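Local structure of peptidyl-prolyl cis-trans isomerase (Hirschia baltica, 5EX2) at residues 97-102 against 140-145; 105-110 against 118-123; 130-135 against 146-151. The protein probably catalyses the cis-trans isomerisation of peptide bonds preceding proline, as a periplasmic cyclophilin-type folding helper. All blocks are in the same frame, centred on the assembly; numbering follows the deposited sequence.

Contact 1 (97-102 against 140-145); sequences VFRRDP and SEDKRV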
loop_
_atom_site.group_PDB
_atom_site.type_symbol
_atom_site.label_atom_id
_atom_site.label_comp_id
_atom_site.label_asym_id
_atom_site.label_seq_id
_atom_site.Cartn_x
_atom_site.Cartn_y
_atom_site.Cartn_z
ATOM N N VAL A 97 -9.891 -10.015 -0.384
ATOM C CA VAL A 97 -10.782 -9.216 -1.216
ATOM C C VAL A 97 -11.671 -8.413 -0.290
ATOM O O VAL A 97 -11.750 -8.699 0.906
ATOM C CB VAL A 97 -11.659 -10.081 -2.152
ATOM C CG1 VAL A 97 -10.811 -10.910 -3.091
ATOM C CG2 VAL A 97 -12.589 -10.985 -1.353
ATOM N N PHE A 98 -12.338 -7.401 -0.829
ATOM C CA PHE A 98 -13.342 -6.686 -0.072
ATOM C C PHE A 98 -14.588 -6.543 -0.926
ATOM O O PHE A 98 -14.532 -6.627 -2.150
ATOM C CB PHE A 98 -12.823 -5.324 0.420
ATOM C CG PHE A 98 -12.505 -4.322 -0.652
ATOM C CD1 PHE A 98 -11.360 -4.434 -1.419
ATOM C CD2 PHE A 98 -13.321 -3.216 -0.838
ATOM C CE1 PHE A 98 -11.054 -3.482 -2.377
ATOM C CE2 PHE A 98 -13.019 -2.270 -1.794
ATOM C CZ PHE A 98 -11.886 -2.402 -2.565
ATOM N N ARG A 99 -15.718 -6.373 -0.248
ATOM C CA ARG A 99 -17.012 -6.167 -0.886
ATOM C C ARG A 99 -17.186 -4.680 -1.114
ATOM O O ARG A 99 -17.340 -3.923 -0.151
ATOM C CB ARG A 99 -18.144 -6.688 -0.013
ATOM C CG ARG A 99 -18.026 -8.145 0.383
ATOM C CD ARG A 99 -18.114 -9.045 -0.805
ATOM N NE ARG A 99 -19.380 -8.871 -1.504
ATOM C CZ ARG A 99 -19.654 -9.415 -2.682
ATOM N NH1 ARG A 99 -18.732 -10.165 -3.265
ATOM N NH2 ARG A 99 -20.832 -9.199 -3.275
ATOM N N ARG A 100 -17.129 -4.264 -2.371
ATOM C CA ARG A 100 -17.173 -2.861 -2.730
ATOM C C ARG A 100 -18.546 -2.449 -3.260
ATOM O O ARG A 100 -19.103 -3.117 -4.136
ATOM C CB ARG A 100 -16.090 -2.599 -3.758
ATOM C CG ARG A 100 -15.953 -1.147 -4.153
ATOM C CD ARG A 100 -14.854 -0.920 -5.192
ATOM N NE ARG A 100 -15.126 -1.639 -6.427
ATOM C CZ ARG A 100 -15.827 -1.158 -7.444
ATOM N NH1 ARG A 100 -16.320 0.077 -7.411
ATOM N NH2 ARG A 100 -16.047 -1.922 -8.499
ATOM N N ASP A 101 -19.077 -1.353 -2.733
ATOM C CA ASP A 101 -20.297 -0.751 -3.241
ATOM C C ASP A 101 -19.928 0.195 -4.387
ATOM O O ASP A 101 -19.359 1.251 -4.144
ATOM C CB ASP A 101 -21.014 0.006 -2.123
ATOM C CG ASP A 101 -22.298 0.677 -2.576
ATOM O OD1 ASP A 101 -22.618 0.648 -3.781
ATOM O OD2 ASP A 101 -22.978 1.275 -1.707
ATOM N N PRO A 102 -20.247 -0.173 -5.634
ATOM C CA PRO A 102 -19.829 0.647 -6.776
ATOM C C PRO A 102 -20.496 2.012 -6.844
ATOM O O PRO A 102 -20.094 2.818 -7.678
ATOM C CB PRO A 102 -20.261 -0.177 -7.987
ATOM C CG PRO A 102 -20.608 -1.498 -7.487
ATOM C CD PRO A 102 -21.004 -1.352 -6.073
ATOM N N SER A 140 -26.645 -8.642 -6.568
ATOM C CA SER A 140 -25.948 -9.359 -5.511
ATOM C C SER A 140 -26.675 -9.100 -4.191
ATOM O O SER A 140 -27.340 -8.078 -4.027
ATOM C CB SER A 140 -24.492 -8.939 -5.428
ATOM O OG SER A 140 -24.430 -7.575 -5.111
ATOM N N GLU A 141 -26.531 -10.017 -3.240
ATOM C CA GLU A 141 -27.271 -9.936 -1.983
ATOM C C GLU A 141 -26.944 -8.666 -1.179
ATOM O O GLU A 141 -27.835 -8.090 -0.549
ATOM C CB GLU A 141 -26.994 -11.203 -1.155
ATOM C CG GLU A 141 -27.791 -11.337 0.148
ATOM C CD GLU A 141 -27.016 -10.905 1.388
ATOM O OE1 GLU A 141 -25.773 -11.045 1.409
ATOM O OE2 GLU A 141 -27.660 -10.442 2.355
ATOM N N ASP A 142 -25.697 -8.194 -1.246
ATOM C CA ASP A 142 -25.291 -6.993 -0.500
ATOM C C ASP A 142 -25.157 -5.751 -1.384
ATOM O O ASP A 142 -24.723 -4.700 -0.938
ATOM C CB ASP A 142 -23.971 -7.256 0.243
ATOM C CG ASP A 142 -22.830 -7.660 -0.678
ATOM O OD1 ASP A 142 -23.022 -7.783 -1.911
ATOM O OD2 ASP A 142 -21.718 -7.875 -0.145
ATOM N N LYS A 143 -25.576 -5.875 -2.640
ATOM C CA LYS A 143 -25.438 -4.800 -3.621
ATOM C C LYS A 143 -23.991 -4.343 -3.743
ATOM O O LYS A 143 -23.714 -3.182 -4.015
ATOM C CB LYS A 143 -26.346 -3.607 -3.269
ATOM C CG LYS A 143 -27.816 -3.974 -3.100
ATOM C CD LYS A 143 -28.414 -4.468 -4.406
ATOM C CE LYS A 143 -29.939 -4.460 -4.375
ATOM N NZ LYS A 143 -30.531 -5.008 -5.632
ATOM N N ARG A 144 -23.074 -5.288 -3.573
ATOM C CA ARG A 144 -21.654 -5.016 -3.709
ATOM C C ARG A 144 -21.049 -5.986 -4.716
ATOM O O ARG A 144 -21.720 -6.895 -5.231
ATOM C CB ARG A 144 -20.942 -5.093 -2.337
ATOM C CG ARG A 144 -21.413 -3.978 -1.391
ATOM C CD ARG A 144 -20.731 -4.018 -0.042
ATOM N NE ARG A 144 -21.232 -2.945 0.817
ATOM C CZ ARG A 144 -20.467 -2.122 1.531
ATOM N NH1 ARG A 144 -19.145 -2.237 1.526
ATOM N NH2 ARG A 144 -21.036 -1.180 2.267
ATOM N N VAL A 145 -19.777 -5.754 -5.020
ATOM C CA VAL A 145 -19.014 -6.629 -5.894
ATOM C C VAL A 145 -17.677 -6.891 -5.252
ATOM O O VAL A 145 -17.228 -6.122 -4.397
ATOM C CB VAL A 145 -18.794 -6.040 -7.299
ATOM C CG1 VAL A 145 -20.102 -5.806 -7.968
ATOM C CG2 VAL A 145 -17.943 -4.754 -7.253
HETATM O O HOH W 1 -24.672 -0.821 -4.882
HETATM O O HOH W 2 -23.934 -1.686 -0.400
#

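Contact 2 (105-110 against 118-123); sequences IVLTVI and SQYTGF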
loop_
_atom_site.group_PDB
_atom_site.type_symbol
_atom_site.label_atom_id
_atom_site.label_comp_id
_atom_site.label_asym_id
_atom_site.label_seq_id
_atom_site.Cartn_x
_atom_site.Cartn_y
_atom_site.Cartn_z
ATOM N N ILE A 105 -17.819 3.647 -3.518
ATOM C CA ILE A 105 -16.392 3.636 -3.816
ATOM C C ILE A 105 -16.254 3.439 -5.311
ATOM O O ILE A 105 -16.406 2.332 -5.827
ATOM C CB ILE A 105 -15.657 2.547 -3.029
ATOM C CG1 ILE A 105 -15.665 2.915 -1.545
ATOM C CG2 ILE A 105 -14.214 2.398 -3.508
ATOM C CD1 ILE A 105 -14.979 1.898 -0.639
ATOM N N VAL A 106 -16.029 4.540 -6.008
ATOM C CA VAL A 106 -15.996 4.573 -7.460
ATOM C C VAL A 106 -14.564 4.566 -7.943
ATOM O O VAL A 106 -13.742 5.370 -7.512
ATOM C CB VAL A 106 -16.716 5.820 -8.003
ATOM C CG1 VAL A 106 -16.667 5.867 -9.526
ATOM C CG2 VAL A 106 -18.158 5.853 -7.509
ATOM N N LEU A 107 -14.256 3.628 -8.816
ATOM C CA LEU A 107 -12.933 3.541 -9.389
ATOM C C LEU A 107 -12.781 4.483 -10.548
ATOM O O LEU A 107 -13.682 4.634 -11.363
ATOM C CB LEU A 107 -12.638 2.129 -9.861
ATOM C CG LEU A 107 -12.887 1.019 -8.848
ATOM C CD1 LEU A 107 -12.372 -0.298 -9.405
ATOM C CD2 LEU A 107 -12.215 1.330 -7.550
ATOM N N THR A 108 -11.633 5.125 -10.613
ATOM C CA THR A 108 -11.231 5.868 -11.789
ATOM C C THR A 108 -10.638 4.876 -12.755
ATOM O O THR A 108 -9.637 4.217 -12.457
ATOM C CB THR A 108 -10.209 6.959 -11.449
ATOM O OG1 THR A 108 -10.819 7.927 -10.586
ATOM C CG2 THR A 108 -9.652 7.633 -12.699
ATOM N N VAL A 109 -11.280 4.756 -13.906
ATOM C CA VAL A 109 -10.811 3.867 -14.950
ATOM C C VAL A 109 -9.638 4.490 -15.683
ATOM O O VAL A 109 -9.463 5.715 -15.689
ATOM C CB VAL A 109 -11.940 3.544 -15.944
ATOM C CG1 VAL A 109 -13.115 2.946 -15.201
ATOM C CG2 VAL A 109 -12.377 4.814 -16.709
ATOM N N ILE A 110 -8.846 3.643 -16.326
ATOM C CA ILE A 110 -7.680 4.077 -17.062
ATOM C C ILE A 110 -8.046 4.375 -18.510
ATOM O O ILE A 110 -7.616 5.376 -19.085
ATOM C CB ILE A 110 -6.588 3.009 -16.989
ATOM C CG1 ILE A 110 -6.121 2.861 -15.538
ATOM C CG2 ILE A 110 -5.423 3.378 -17.877
ATOM C CD1 ILE A 110 -5.443 1.552 -15.238
ATOM N N SER A 118 -14.269 -9.610 -17.781
ATOM C CA SER A 118 -14.909 -10.010 -16.537
ATOM C C SER A 118 -14.420 -9.162 -15.390
ATOM O O SER A 118 -15.067 -9.072 -14.348
ATOM C CB SER A 118 -14.640 -11.477 -16.231
ATOM O OG SER A 118 -15.288 -12.300 -17.185
ATOM N N GLN A 119 -13.250 -8.564 -15.574
ATOM C CA GLN A 119 -12.645 -7.728 -14.549
ATOM C C GLN A 119 -12.055 -6.492 -15.181
ATOM O O GLN A 119 -11.795 -6.466 -16.369
ATOM C CB GLN A 119 -11.563 -8.512 -13.792
ATOM C CG GLN A 119 -12.141 -9.629 -12.957
ATOM C CD GLN A 119 -11.141 -10.625 -12.418
ATOM O OE1 GLN A 119 -11.546 -11.649 -11.889
ATOM N NE2 GLN A 119 -9.843 -10.325 -12.514
ATOM N N TYR A 120 -11.832 -5.459 -14.378
ATOM C CA TYR A 120 -11.071 -4.319 -14.846
ATOM C C TYR A 120 -10.322 -3.771 -13.657
ATOM O O TYR A 120 -10.598 -4.151 -12.518
ATOM C CB TYR A 120 -11.973 -3.253 -15.495
ATOM C CG TYR A 120 -12.878 -2.517 -14.547
ATOM C CD1 TYR A 120 -14.134 -3.013 -14.210
ATOM C CD2 TYR A 120 -12.490 -1.297 -14.006
ATOM C CE1 TYR A 120 -14.960 -2.312 -13.336
ATOM C CE2 TYR A 120 -13.299 -0.598 -13.130
ATOM C CZ TYR A 120 -14.529 -1.104 -12.788
ATOM O OH TYR A 120 -15.338 -0.394 -11.922
ATOM N N THR A 121 -9.388 -2.877 -13.955
ATOM C CA THR A 121 -8.612 -2.223 -12.933
ATOM C C THR A 121 -8.793 -0.717 -13.015
ATOM O O THR A 121 -9.174 -0.142 -14.041
ATOM C CB THR A 121 -7.116 -2.525 -13.050
ATOM O OG1 THR A 121 -6.598 -1.936 -14.247
ATOM C CG2 THR A 121 -6.823 -4.030 -13.034
ATOM N N GLY A 122 -8.492 -0.069 -11.913
ATOM C CA GLY A 122 -8.574 1.372 -11.843
ATOM C C GLY A 122 -7.984 1.794 -10.527
ATOM O O GLY A 122 -7.245 1.033 -9.889
ATOM N N PHE A 123 -8.282 3.023 -10.143
ATOM C CA PHE A 123 -7.710 3.611 -8.937
ATOM C C PHE A 123 -8.783 4.139 -8.015
ATOM O O PHE A 123 -9.797 4.693 -8.460
ATOM C CB PHE A 123 -6.771 4.758 -9.285
ATOM C CG PHE A 123 -5.571 4.366 -10.115
ATOM C CD1 PHE A 123 -4.402 3.929 -9.518
ATOM C CD2 PHE A 123 -5.613 4.466 -11.494
ATOM C CE1 PHE A 123 -3.288 3.594 -10.289
ATOM C CE2 PHE A 123 -4.505 4.134 -12.271
ATOM C CZ PHE A 123 -3.347 3.705 -11.663
HETATM O O HOH W 3 -11.878 7.364 -8.044
HETATM O O HOH W 4 -16.115 1.918 -10.323
HETATM O O HOH W 5 -15.651 2.638 -12.383
HETATM O O HOH W 6 -9.613 0.859 -16.528
#

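Contact 3 (130-135 against 146-151); sequences ETRQDE and ESWMPH. With MG (magnesium ion), chain C.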
loop_
_atom_site.group_PDB
_atom_site.type_symbol
_atom_site.label_atom_id
_atom_site.label_comp_id
_atom_site.label_asym_id
_atom_site.label_seq_id
_atom_site.Cartn_x
_atom_site.Cartn_y
_atom_site.Cartn_z
ATOM N N GLU A 130 -8.507 -3.853 -8.512
ATOM C CA GLU A 130 -9.069 -4.716 -9.545
ATOM C C GLU A 130 -10.420 -5.193 -9.046
ATOM O O GLU A 130 -10.637 -5.379 -7.855
ATOM C CB GLU A 130 -8.146 -5.901 -9.865
ATOM C CG GLU A 130 -8.654 -6.755 -10.994
ATOM C CD GLU A 130 -7.646 -7.760 -11.486
ATOM O OE1 GLU A 130 -6.682 -8.078 -10.755
ATOM O OE2 GLU A 130 -7.827 -8.229 -12.614
ATOM N N THR A 131 -11.356 -5.377 -9.967
ATOM C CA THR A 131 -12.713 -5.630 -9.553
ATOM C C THR A 131 -13.465 -6.488 -10.529
ATOM O O THR A 131 -13.197 -6.456 -11.716
ATOM C CB THR A 131 -13.461 -4.303 -9.375
ATOM O OG1 THR A 131 -14.738 -4.517 -8.776
ATOM C CG2 THR A 131 -13.603 -3.529 -10.687
ATOM N N ARG A 132 -14.403 -7.257 -9.986
ATOM C CA ARG A 132 -15.469 -7.831 -10.787
ATOM C C ARG A 132 -16.363 -6.685 -11.261
ATOM O O ARG A 132 -16.305 -5.570 -10.744
ATOM C CB ARG A 132 -16.239 -8.878 -9.979
ATOM C CG ARG A 132 -15.352 -9.964 -9.396
ATOM C CD ARG A 132 -14.668 -10.785 -10.468
ATOM N NE ARG A 132 -15.615 -11.642 -11.168
ATOM C CZ ARG A 132 -15.284 -12.487 -12.140
ATOM N NH1 ARG A 132 -14.016 -12.613 -12.523
ATOM N NH2 ARG A 132 -16.218 -13.226 -12.709
ATOM N N GLN A 133 -17.165 -6.940 -12.281
ATOM C CA GLN A 133 -17.898 -5.861 -12.914
ATOM C C GLN A 133 -18.963 -5.254 -12.014
ATOM O O GLN A 133 -19.704 -5.959 -11.336
ATOM C CB GLN A 133 -18.531 -6.373 -14.210
ATOM C CG GLN A 133 -17.512 -6.519 -15.305
ATOM C CD GLN A 133 -16.956 -5.200 -15.789
ATOM O OE1 GLN A 133 -17.465 -4.120 -15.444
ATOM N NE2 GLN A 133 -15.925 -5.271 -16.608
ATOM N N ASP A 134 -19.066 -3.928 -12.055
ATOM C CA ASP A 134 -19.987 -3.189 -11.199
ATOM C C ASP A 134 -21.437 -3.584 -11.424
ATOM O O ASP A 134 -22.251 -3.511 -10.507
ATOM C CB ASP A 134 -19.809 -1.689 -11.439
ATOM C CG ASP A 134 -18.367 -1.266 -11.304
ATOM O OD1 ASP A 134 -17.936 -0.948 -10.187
ATOM O OD2 ASP A 134 -17.656 -1.271 -12.329
ATOM N N GLU A 135 -21.759 -4.026 -12.633
ATOM C CA GLU A 135 -23.121 -4.420 -12.962
ATOM C C GLU A 135 -23.612 -5.579 -12.087
ATOM O O GLU A 135 -24.810 -5.785 -11.926
ATOM C CB GLU A 135 -23.231 -4.801 -14.456
ATOM C CG GLU A 135 -23.052 -3.618 -15.437
ATOM C CD GLU A 135 -21.600 -3.196 -15.668
ATOM O OE1 GLU A 135 -20.676 -3.930 -15.275
ATOM O OE2 GLU A 135 -21.369 -2.109 -16.256
ATOM N N GLU A 146 -17.037 -7.973 -5.680
ATOM C CA GLU A 146 -15.730 -8.323 -5.168
ATOM C C GLU A 146 -14.644 -7.457 -5.801
ATOM O O GLU A 146 -14.572 -7.313 -7.024
ATOM C CB GLU A 146 -15.463 -9.800 -5.429
ATOM C CG GLU A 146 -14.189 -10.308 -4.808
ATOM C CD GLU A 146 -14.066 -11.794 -4.896
ATOM O OE1 GLU A 146 -14.783 -12.485 -4.149
ATOM O OE2 GLU A 146 -13.228 -12.259 -5.688
ATOM N N SER A 147 -13.797 -6.881 -4.954
ATOM C CA SER A 147 -12.659 -6.097 -5.421
ATOM C C SER A 147 -11.433 -6.418 -4.584
ATOM O O SER A 147 -11.551 -6.999 -3.521
ATOM C CB SER A 147 -12.963 -4.610 -5.353
ATOM O OG SER A 147 -14.150 -4.301 -6.089
ATOM N N TRP A 148 -10.262 -6.055 -5.078
ATOM C CA TRP A 148 -9.036 -6.283 -4.323
ATOM C C TRP A 148 -7.981 -5.275 -4.745
ATOM O O TRP A 148 -8.119 -4.627 -5.774
ATOM C CB TRP A 148 -8.546 -7.729 -4.514
ATOM C CG TRP A 148 -8.391 -8.182 -5.946
ATOM C CD1 TRP A 148 -7.223 -8.237 -6.663
ATOM C CD2 TRP A 148 -9.425 -8.675 -6.822
ATOM N NE1 TRP A 148 -7.473 -8.731 -7.918
ATOM C CE2 TRP A 148 -8.813 -8.987 -8.047
ATOM C CE3 TRP A 148 -10.806 -8.867 -6.689
ATOM C CZ2 TRP A 148 -9.529 -9.487 -9.132
ATOM C CZ3 TRP A 148 -11.520 -9.355 -7.778
ATOM C CH2 TRP A 148 -10.877 -9.659 -8.977
ATOM N N MET A 149 -6.940 -5.117 -3.930
ATOM C CA MET A 149 -5.834 -4.269 -4.297
ATOM C C MET A 149 -4.740 -5.153 -4.850
ATOM O O MET A 149 -4.077 -5.870 -4.085
ATOM C CB MET A 149 -5.329 -3.468 -3.100
ATOM C CG MET A 149 -4.094 -2.656 -3.419
ATOM S SD MET A 149 -3.836 -1.285 -2.275
ATOM C CE MET A 149 -3.520 -2.137 -0.743
ATOM N N PRO A 150 -4.544 -5.117 -6.169
ATOM C CA PRO A 150 -3.558 -6.023 -6.761
ATOM C C PRO A 150 -2.146 -5.683 -6.352
ATOM O O PRO A 150 -1.869 -4.551 -5.971
ATOM C CB PRO A 150 -3.752 -5.810 -8.259
ATOM C CG PRO A 150 -4.280 -4.441 -8.374
ATOM C CD PRO A 150 -5.194 -4.284 -7.194
ATOM N N HIS A 151 -1.269 -6.675 -6.434
ATOM C CA HIS A 151 0.077 -6.532 -5.939
ATOM C C HIS A 151 0.982 -5.875 -6.987
ATOM O O HIS A 151 1.921 -6.470 -7.508
ATOM C CB HIS A 151 0.575 -7.901 -5.483
ATOM C CG HIS A 151 -0.084 -8.367 -4.217
ATOM N ND1 HIS A 151 -1.374 -8.836 -4.168
ATOM C CD2 HIS A 151 0.379 -8.403 -2.948
ATOM C CE1 HIS A 151 -1.675 -9.146 -2.915
ATOM N NE2 HIS A 151 -0.629 -8.890 -2.155
HETATM MG MG MG C . -18.809 -2.401 -16.382
HETATM O O HOH W 7 -19.003 -3.871 -18.180
HETATM O O HOH W 8 -19.316 -0.711 -17.849
HETATM O O HOH W 9 -18.487 -0.892 -14.467
#

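Contact 1 (97-102 against 140-145)
R99 meets D142 side-on, the two side chains crossing at about a right angle while their flat ends lie nearly coplanar, 22° apart. Each carboxylate oxygen takes one nitrogen on its syn lone pair: R99 NE reaches D142 OD2 at 2.9 Å, and R99 NH2 reaches D142 OD1 at the same length in a nearly straight bond. Bends at chi2 (-65°) and chi3 (-60°) turn the chain toward D142, and the carbonyl carbon of V145 lies over the rim of one guanidinium face. D142 has a second duty. Its OD1 also accepts the backbone N of R144 at 3.0 Å, from above the carboxylate plane, forming an Asx turn that overlaps the end of the type I turn from S140 to K143.

R144 runs the other way across the strand. Extended from CG to NE, it passes its CD beside R99 CB at 3.7 Å and ends with NH1 donating to R99 O (3.0 Å), the oxygen lying in the guanidinium plane; D101 CB lies over the rim of one face of the same group. Beneath these charges the backbones pair antiparallel: R100 N gives to V145 O and V145 N to R100 O. On that pair's face of the sheet, R100 and V145 point the same way, with R100 NH2 3.6 Å from V145 CG2; the polar end of R100 goes on to D134. Two waters finish the outer side, one of them joining D101 OD1 to K143 O.

The edge strand 98-100 is thus joined to the loop leading into strand 145-148 by paired backbones and by two oppositely directed arginines, and the two-pronged salt bridge, with the Asx turn behind it, probably fixes the rotation of the D142 carboxylate.

Contact 2 (105-110 against 118-123)
L107 packs against Y120 across a beta hairpin whose first strand, 108-109, is short and weakly bonded and whose second, 119-124, belongs to the five-stranded antiparallel sheet. One antiparallel hydrogen-bonded pair, T108 with F123, holds the two backbones, each N giving to the other's O at 2.9 Å. The leucine can be followed outward. Its CB lies 4.1 Å from F123 O; CG, beside the backbone N (chi1 -51°), comes within 4.2 Å of Y120 OH; and CD1 touches both Y120 CE2 and Y120 OH at 3.9 Å, meeting the ring obliquely. V109 CG1, two residues on, also approaches CE2 obliquely. The polar end of Y120 goes to D134. Further along, I110 CG1 rests 3.9 Å from F123 CE2, whose ring also meets F240 edge-to-face. G122 suits the close passage of the strands: a side chain there would run into the T108 carbonyl oxygen. Where the backbones part, a single water bridges them, accepting from I110 N and donating to T121 O at 2.7 Å.

Contact 3 (130-135 against 146-151)
E130 lies against the face of W148, and this is where the contact packs tightly. E130 CB sits over the five-membered ring, 3.9 Å from its centroid, as a CH-pi contact; CG comes 3.4 Å from W148 CZ2, and W148 NE1 gives a weak, bent bond (130°) to E130 OE1. That oxygen also forms a salt bridge with R179. The indole folds over the neighbouring strand because chi1 (53°) sets its CG between the backbone N and the carbonyl carbon. A serine in place of W148 would probably leave a gap over the aliphatic part of E130 and deprive OE1 of its indole donor. Around the ring the strands pair regularly, E130 with W148 through two backbone bonds and R132 N to E146 O at 3.0 Å. On the other face of the sheet, S147 OG donates to T131 OG1 (2.8 Å), which in turn donates to R132 O, a short hydrogen-bonded chain through buried hydroxyls.

Past R132 the segments part. Q133 and E135 leave the pairing, make no contact with 146-151 and instead bind a magnesium ion, Q133 through OE1 at 2.4 Å and E135 with both carboxylate oxygens, OE2 at 2.6 Å and OE1 at 2.7 Å, beside three waters and Q115. A regular antiparallel pair of strands, 127-132 with 145-148, thus runs out into a metal site shared between protein oxygens and waters.

All three contacts belong to one five-stranded antiparallel sheet, taken from edge strand 98-100 in contact 1, through the central pair in contact 3, to the opposite edge at 108-109 in contact 2. Contacts 2 and 3 have centres about 7 Å apart, contacts 1 and 3 about 10 Å, and contacts 1 and 2 about 14 Å. D134 links them: its OD1 forms a salt bridge with R100 NH2 at 2.7 Å, and its OD2 lies 2.5 Å from Y120 OH, a probable hydrogen bond. The magnesium ion bound by Q133 and E135 lies near the same cluster, with the Y120 side chain about 5 Å and that of R100 about 8 Å from it.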